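PDB 3FNR: arginine--tRNA ligase from Campylobacter jejuni, which catalyses the ATP-dependent attachment of L-arginine to tRNA(Arg), releasing AMP and diphosphate, as a monomeric class I aminoacyl-tRNA synthetase. Local coordinates for residues E26-S31 / L66-N71; R61-L66 / D389-R394. The protein carries 1 engineered substitution. All coordinates share one frame; numbering follows the deposited sequence. Where two conformers were deposited one is given.

Contact 1 of 2, residues E26-S31 / L66-N71; sequences EKKQES and LGYKFN. With SO4 (sulfate ion), chain B.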
loop_
_atom_site.group_PDB
_atom_site.type_symbol
_atom_site.label_atom_id
_atom_site.label_comp_id
_atom_site.label_asym_id
_atom_site.label_seq_id
_atom_site.Cartn_x
_atom_site.Cartn_y
_atom_site.Cartn_z
ATOM N N GLU A 26 -4.388 18.023 -13.998
ATOM C CA GLU A 26 -5.615 18.774 -13.750
ATOM C C GLU A 26 -6.681 17.836 -13.177
ATOM O O GLU A 26 -6.581 16.607 -13.324
ATOM C CB GLU A 26 -6.140 19.391 -15.052
ATOM C CG GLU A 26 -5.172 20.321 -15.781
ATOM C CD GLU A 26 -5.579 20.574 -17.235
ATOM O OE1 GLU A 26 -6.744 20.969 -17.480
ATOM O OE2 GLU A 26 -4.729 20.379 -18.136
ATOM N N LYS A 27 -7.690 18.429 -12.535
ATOM C CA LYS A 27 -8.824 17.706 -11.950
ATOM C C LYS A 27 -9.429 16.756 -12.973
ATOM O O LYS A 27 -9.732 17.154 -14.096
ATOM C CB LYS A 27 -9.873 18.697 -11.428
ATOM C CG LYS A 27 -11.071 18.079 -10.697
ATOM C CD LYS A 27 -12.361 18.156 -11.531
ATOM C CE LYS A 27 -13.599 17.712 -10.744
ATOM N NZ LYS A 27 -13.956 18.640 -9.623
ATOM N N LYS A 28 -9.552 15.492 -12.585
ATOM C CA LYS A 28 -10.056 14.455 -13.475
ATOM C C LYS A 28 -11.523 14.178 -13.176
ATOM O O LYS A 28 -12.054 14.601 -12.141
ATOM C CB LYS A 28 -9.253 13.164 -13.301
ATOM C CG LYS A 28 -7.766 13.280 -13.580
ATOM C CD LYS A 28 -7.451 13.025 -15.050
ATOM C CE LYS A 28 -5.959 13.110 -15.306
ATOM N NZ LYS A 28 -5.470 14.512 -15.244
ATOM N N GLN A 29 -12.166 13.441 -14.076
ATOM C CA GLN A 29 -13.584 13.156 -13.948
ATOM C C GLN A 29 -13.866 11.824 -13.247
ATOM O O GLN A 29 -14.832 11.711 -12.484
ATOM C CB GLN A 29 -14.253 13.202 -15.323
ATOM C CG GLN A 29 -14.316 14.594 -15.978
ATOM C CD GLN A 29 -15.279 15.559 -15.284
ATOM O OE1 GLN A 29 -15.044 16.769 -15.256
ATOM N NE2 GLN A 29 -16.367 15.028 -14.725
ATOM N N GLU A 30 -13.025 10.827 -13.512
ATOM C CA GLU A 30 -13.181 9.497 -12.941
ATOM C C GLU A 30 -12.724 9.463 -11.484
ATOM O O GLU A 30 -11.636 9.934 -11.164
ATOM C CB GLU A 30 -12.397 8.481 -13.762
ATOM C CG GLU A 30 -12.803 7.039 -13.496
ATOM C CD GLU A 30 -12.124 6.044 -14.427
ATOM O OE1 GLU A 30 -12.316 4.826 -14.216
ATOM O OE2 GLU A 30 -11.403 6.472 -15.362
ATOM N N SER A 31 -13.568 8.913 -10.610
ATOM C CA SER A 31 -13.285 8.818 -9.175
ATOM C C SER A 31 -13.177 7.369 -8.749
ATOM O O SER A 31 -13.770 6.494 -9.375
ATOM C CB SER A 31 -14.395 9.477 -8.375
ATOM O OG SER A 31 -15.637 8.841 -8.644
ATOM N N LEU A 66 -2.134 12.939 -9.910
ATOM C CA LEU A 66 -2.627 13.078 -11.265
ATOM C C LEU A 66 -4.000 13.748 -11.357
ATOM O O LEU A 66 -4.514 13.959 -12.456
ATOM C CB LEU A 66 -2.618 11.715 -11.966
ATOM C CG LEU A 66 -1.237 11.043 -12.083
ATOM C CD1 LEU A 66 -1.399 9.657 -12.630
ATOM C CD2 LEU A 66 -0.260 11.852 -12.951
ATOM N N GLY A 67 -4.581 14.089 -10.210
ATOM C CA GLY A 67 -5.824 14.848 -10.172
ATOM C C GLY A 67 -7.079 14.007 -10.064
ATOM O O GLY A 67 -8.187 14.517 -10.251
ATOM N N TYR A 68 -6.914 12.716 -9.779
ATOM C CA TYR A 68 -8.059 11.838 -9.584
ATOM C C TYR A 68 -8.572 11.969 -8.151
ATOM O O TYR A 68 -7.778 12.116 -7.216
ATOM C CB TYR A 68 -7.697 10.381 -9.898
ATOM C CG TYR A 68 -7.344 10.140 -11.348
ATOM C CD1 TYR A 68 -6.024 10.226 -11.784
ATOM C CD2 TYR A 68 -8.329 9.821 -12.286
ATOM C CE1 TYR A 68 -5.691 10.013 -13.120
ATOM C CE2 TYR A 68 -8.003 9.599 -13.631
ATOM C CZ TYR A 68 -6.679 9.702 -14.036
ATOM O OH TYR A 68 -6.330 9.498 -15.350
ATOM N N LYS A 69 -9.898 11.957 -7.993
ATOM C CA LYS A 69 -10.527 11.815 -6.677
ATOM C C LYS A 69 -10.376 10.358 -6.296
ATOM O O LYS A 69 -10.836 9.478 -7.014
ATOM C CB LYS A 69 -12.010 12.195 -6.730
ATOM C CG LYS A 69 -12.278 13.690 -6.934
ATOM C CD LYS A 69 -13.781 14.028 -6.885
ATOM C CE LYS A 69 -14.508 13.727 -8.210
ATOM N NZ LYS A 69 -13.980 14.502 -9.380
ATOM N N PHE A 70 -9.710 10.089 -5.180
ATOM C CA PHE A 70 -9.326 8.724 -4.863
ATOM C C PHE A 70 -9.385 8.528 -3.355
ATOM O O PHE A 70 -8.562 9.075 -2.611
ATOM C CB PHE A 70 -7.910 8.457 -5.401
ATOM C CG PHE A 70 -7.568 6.988 -5.594
ATOM C CD1 PHE A 70 -7.652 6.401 -6.851
ATOM C CD2 PHE A 70 -7.105 6.221 -4.537
ATOM C CE1 PHE A 70 -7.303 5.065 -7.043
ATOM C CE2 PHE A 70 -6.754 4.890 -4.717
ATOM C CZ PHE A 70 -6.860 4.304 -5.968
ATOM N N ASN A 71 -10.372 7.755 -2.920
ATOM C CA ASN A 71 -10.572 7.443 -1.514
ATOM C C ASN A 71 -10.049 6.082 -1.117
ATOM O O ASN A 71 -10.030 5.149 -1.923
ATOM C CB ASN A 71 -12.050 7.531 -1.158
ATOM C CG ASN A 71 -12.447 8.907 -0.702
ATOM O OD1 ASN A 71 -12.693 9.797 -1.517
ATOM N ND2 ASN A 71 -12.504 9.097 0.616
HETATM S S SO4 B . -3.336 16.644 -17.534
HETATM O O1 SO4 B . -4.059 17.019 -18.751
HETATM O O2 SO4 B . -4.086 17.130 -16.386
HETATM O O3 SO4 B . -3.227 15.188 -17.480
HETATM O O4 SO4 B . -2.002 17.230 -17.514
HETATM O O HOH W 1 -11.705 12.137 -10.164
#
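The Schellman motif at Gly67, just after helix 50-65, is where the loop leading into strand 31-35 lies down, and Lys28 carries its hydrogen bonds across the segments. Lys28 N bonds to Gly67 O (2.9 Å), reaching it from above the carbonyl plane. The Lys28 side chain, bent at chi2 (-89°), runs over one face of the Tyr68 ring, with Lys28 CG 3.6 Å from the ring centroid in a CH-pi contact; Glu30 O meets the same ring at its edge, in plane. A long aliphatic chain with a charged end suits this course, because Lys28 NZ can then bond to Leu66 O at 3.0 Å, nearly along the C=O axis, to Glu26 O and to a bound sulfate, probably from the crystallisation liquor. Gly67, at positive phi (94°), has no side chain, and Glu26 O packs 3.7 Å from Gly67 CA. Beyond the turn the two segments enter neighbouring parallel strands, 31-35 and 69-76, of the catalytic domain's central sheet. The Lys69 side chain, bent at chi3 and chi4, folds back beside 26-31, with Lys69 NZ 3.5 Å from Lys27 CE and 4.1 Å from the like-charged Lys27 NZ. A water accepts from Lys69 N (2.8 Å).

Contact 2 of 2, residues R61-L66 / D389-R394; sequences RLARHL and DAFEAR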
loop_
_atom_site.group_PDB
_atom_site.type_symbol
_atom_site.label_atom_id
_atom_site.label_comp_id
_atom_site.label_asym_id
_atom_site.label_seq_id
_atom_site.Cartn_x
_atom_site.Cartn_y
_atom_site.Cartn_z
ATOM N N ARG A 61 -1.381 7.757 -3.755
ATOM C CA ARG A 61 -0.564 8.967 -3.897
ATOM C C ARG A 61 -0.461 9.380 -5.355
ATOM O O ARG A 61 -0.516 10.567 -5.679
ATOM C CB ARG A 61 0.839 8.729 -3.343
ATOM C CG ARG A 61 0.943 8.660 -1.831
ATOM C CD ARG A 61 2.348 8.215 -1.444
ATOM N NE ARG A 61 2.523 8.019 -0.007
ATOM C CZ ARG A 61 2.950 8.960 0.830
ATOM N NH1 ARG A 61 3.238 10.177 0.378
ATOM N NH2 ARG A 61 3.089 8.681 2.120
ATOM N N LEU A 62 -0.314 8.388 -6.228
ATOM C CA LEU A 62 -0.195 8.629 -7.654
ATOM C C LEU A 62 -1.503 9.149 -8.240
ATOM O O LEU A 62 -1.514 10.174 -8.933
ATOM C CB LEU A 62 0.290 7.370 -8.375
ATOM C CG LEU A 62 0.498 7.433 -9.890
ATOM C CD1 LEU A 62 1.469 8.537 -10.310
ATOM C CD2 LEU A 62 0.992 6.097 -10.339
ATOM N N ALA A 63 -2.605 8.469 -7.934
ATOM C CA ALA A 63 -3.923 8.936 -8.359
ATOM C C ALA A 63 -4.209 10.381 -7.946
ATOM O O ALA A 63 -4.673 11.177 -8.763
ATOM C CB ALA A 63 -4.978 8.037 -7.831
ATOM N N ARG A 64 -3.912 10.719 -6.693
ATOM C CA ARG A 64 -4.133 12.082 -6.193
ATOM C C ARG A 64 -3.261 13.107 -6.927
ATOM O O ARG A 64 -3.744 14.172 -7.309
ATOM C CB ARG A 64 -3.912 12.156 -4.678
ATOM C CG ARG A 64 -5.197 12.263 -3.873
ATOM C CD ARG A 64 -5.572 10.999 -3.108
ATOM N NE ARG A 64 -5.042 11.012 -1.747
ATOM C CZ ARG A 64 -5.581 10.380 -0.700
ATOM N NH1 ARG A 64 -6.697 9.665 -0.818
ATOM N NH2 ARG A 64 -4.987 10.461 0.481
ATOM N N HIS A 65 -1.992 12.758 -7.146
ATOM C CA HIS A 65 -1.036 13.601 -7.864
ATOM C C HIS A 65 -1.556 13.943 -9.255
ATOM O O HIS A 65 -1.481 15.094 -9.704
ATOM C CB HIS A 65 0.315 12.872 -7.964
ATOM C CG HIS A 65 1.398 13.659 -8.642
ATOM N ND1 HIS A 65 2.135 14.630 -7.996
ATOM C CD2 HIS A 65 1.881 13.600 -9.905
ATOM C CE1 HIS A 65 3.020 15.140 -8.836
ATOM N NE2 HIS A 65 2.883 14.535 -10.003
ATOM N N LEU A 66 -2.134 12.939 -9.910
ATOM C CA LEU A 66 -2.627 13.078 -11.265
ATOM C C LEU A 66 -4.000 13.748 -11.357
ATOM O O LEU A 66 -4.514 13.959 -12.456
ATOM C CB LEU A 66 -2.618 11.715 -11.966
ATOM C CG LEU A 66 -1.237 11.043 -12.083
ATOM C CD1 LEU A 66 -1.399 9.657 -12.630
ATOM C CD2 LEU A 66 -0.260 11.852 -12.951
ATOM N N ASP A 389 1.093 6.928 -17.461
ATOM C CA ASP A 389 1.120 5.592 -18.032
ATOM C C ASP A 389 1.109 4.540 -16.929
ATOM O O ASP A 389 0.450 3.509 -17.058
ATOM C CB ASP A 389 2.370 5.436 -18.899
ATOM C CG ASP A 389 2.117 4.625 -20.146
ATOM O OD1 ASP A 389 2.075 5.238 -21.236
ATOM O OD2 ASP A 389 1.950 3.386 -20.039
ATOM N N ALA A 390 1.832 4.812 -15.844
ATOM C CA ALA A 390 1.887 3.901 -14.702
ATOM C C ALA A 390 0.520 3.752 -14.041
ATOM O O ALA A 390 0.129 2.649 -13.681
ATOM C CB ALA A 390 2.922 4.357 -13.682
ATOM N N PHE A 391 -0.203 4.859 -13.898
ATOM C CA PHE A 391 -1.523 4.810 -13.289
ATOM C C PHE A 391 -2.516 4.034 -14.145
ATOM O O PHE A 391 -3.152 3.092 -13.664
ATOM C CB PHE A 391 -2.072 6.205 -13.020
ATOM C CG PHE A 391 -3.440 6.189 -12.406
ATOM C CD1 PHE A 391 -3.615 5.772 -11.088
ATOM C CD2 PHE A 391 -4.558 6.539 -13.151
ATOM C CE1 PHE A 391 -4.880 5.720 -10.524
ATOM C CE2 PHE A 391 -5.825 6.501 -12.588
ATOM C CZ PHE A 391 -5.984 6.099 -11.268
ATOM N N GLU A 392 -2.630 4.436 -15.407
ATOM C CA GLU A 392 -3.602 3.865 -16.333
ATOM C C GLU A 392 -3.441 2.363 -16.587
ATOM O O GLU A 392 -4.427 1.677 -16.824
ATOM C CB GLU A 392 -3.601 4.655 -17.648
ATOM C CG GLU A 392 -4.176 6.068 -17.491
ATOM C CD GLU A 392 -3.759 7.023 -18.602
ATOM O OE1 GLU A 392 -3.567 8.223 -18.313
ATOM O OE2 GLU A 392 -3.624 6.580 -19.763
ATOM N N ALA A 393 -2.211 1.853 -16.518
ATOM C CA ALA A 393 -1.951 0.427 -16.708
ATOM C C ALA A 393 -1.845 -0.325 -15.381
ATOM O O ALA A 393 -1.686 -1.548 -15.383
ATOM C CB ALA A 393 -0.671 0.224 -17.525
ATOM N N ARG A 394 -1.937 0.423 -14.271
ATOM C CA ARG A 394 -1.735 -0.083 -12.900
ATOM C C ARG A 394 -0.334 -0.683 -12.709
ATOM O O ARG A 394 -0.108 -1.516 -11.825
ATOM C CB ARG A 394 -2.839 -1.072 -12.467
ATOM C CG ARG A 394 -4.283 -0.648 -12.788
ATOM C CD ARG A 394 -4.756 0.557 -11.989
ATOM N NE ARG A 394 -6.186 0.790 -12.193
ATOM C CZ ARG A 394 -6.704 1.732 -12.978
ATOM N NH1 ARG A 394 -8.023 1.844 -13.086
ATOM N NH2 ARG A 394 -5.914 2.572 -13.641
#
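Phe391, on helix 383-393, reaches across to the last turns of helix 50-65, whose short segment passes that of 389-393 at an axis distance of 10.1 Å and a crossing angle of -118°. Followed outward, the side chain passes from Leu66 and Leu62 at its base to Ala63 at its tip. Phe391 CB packs against the methyl Leu66 CD1 at 3.5 Å and more loosely against Leu62 CD2 at 4.1 Å. CB points toward 61-66, and with CG anti to the backbone N (chi1 179°) the ring runs on past Leu66 to Ala63; Phe391 CG is still 4.0 Å from Leu66 CD1. Farther out, Phe391 CE1 lies 3.6 Å from Ala63 CB, and Phe391 CZ is near the same methyl; the single methyl of Ala63 lets the ring come this close. Leu62 CD2 also touches Ala390 CB at 4.2 Å, so this one methyl meets both Ala390 and Phe391. Helix 383-393 closes in a Schellman motif at Arg394, whose backbone N bonds to Phe391 O; its side chain, deposited in two conformers, forms a salt bridge to Glu268. No hydrogen bond joins the two segments: catalytic and DALR anticodon-binding domains meet here through buried hydrocarbon surfaces, so at this point any attraction is probably dispersion and the hydrophobic effect.

In the fold
After helix 5-17 the chain passes through 26-31 into strand 31-35, and contact 1 closes a loop of 34 residues when helix 50-65 has ended and 66-71 leads into strand 69-76. Contact 2 begins from 61-66, which starts within that loop and shares Leu66 with its far end, and finishes at 389-394, more than 320 residues later, so the two closures cross. Their centres lie about 10 Å apart. Contact 1 ties together neighbouring parts of the catalytic domain, whereas contact 2 ties that domain to the anticodon-binding domain. The Tyr68 and Phe391 rings meet, and Tyr68 N probably bonds to Ala63 O, joining the two contacts into one continuous region.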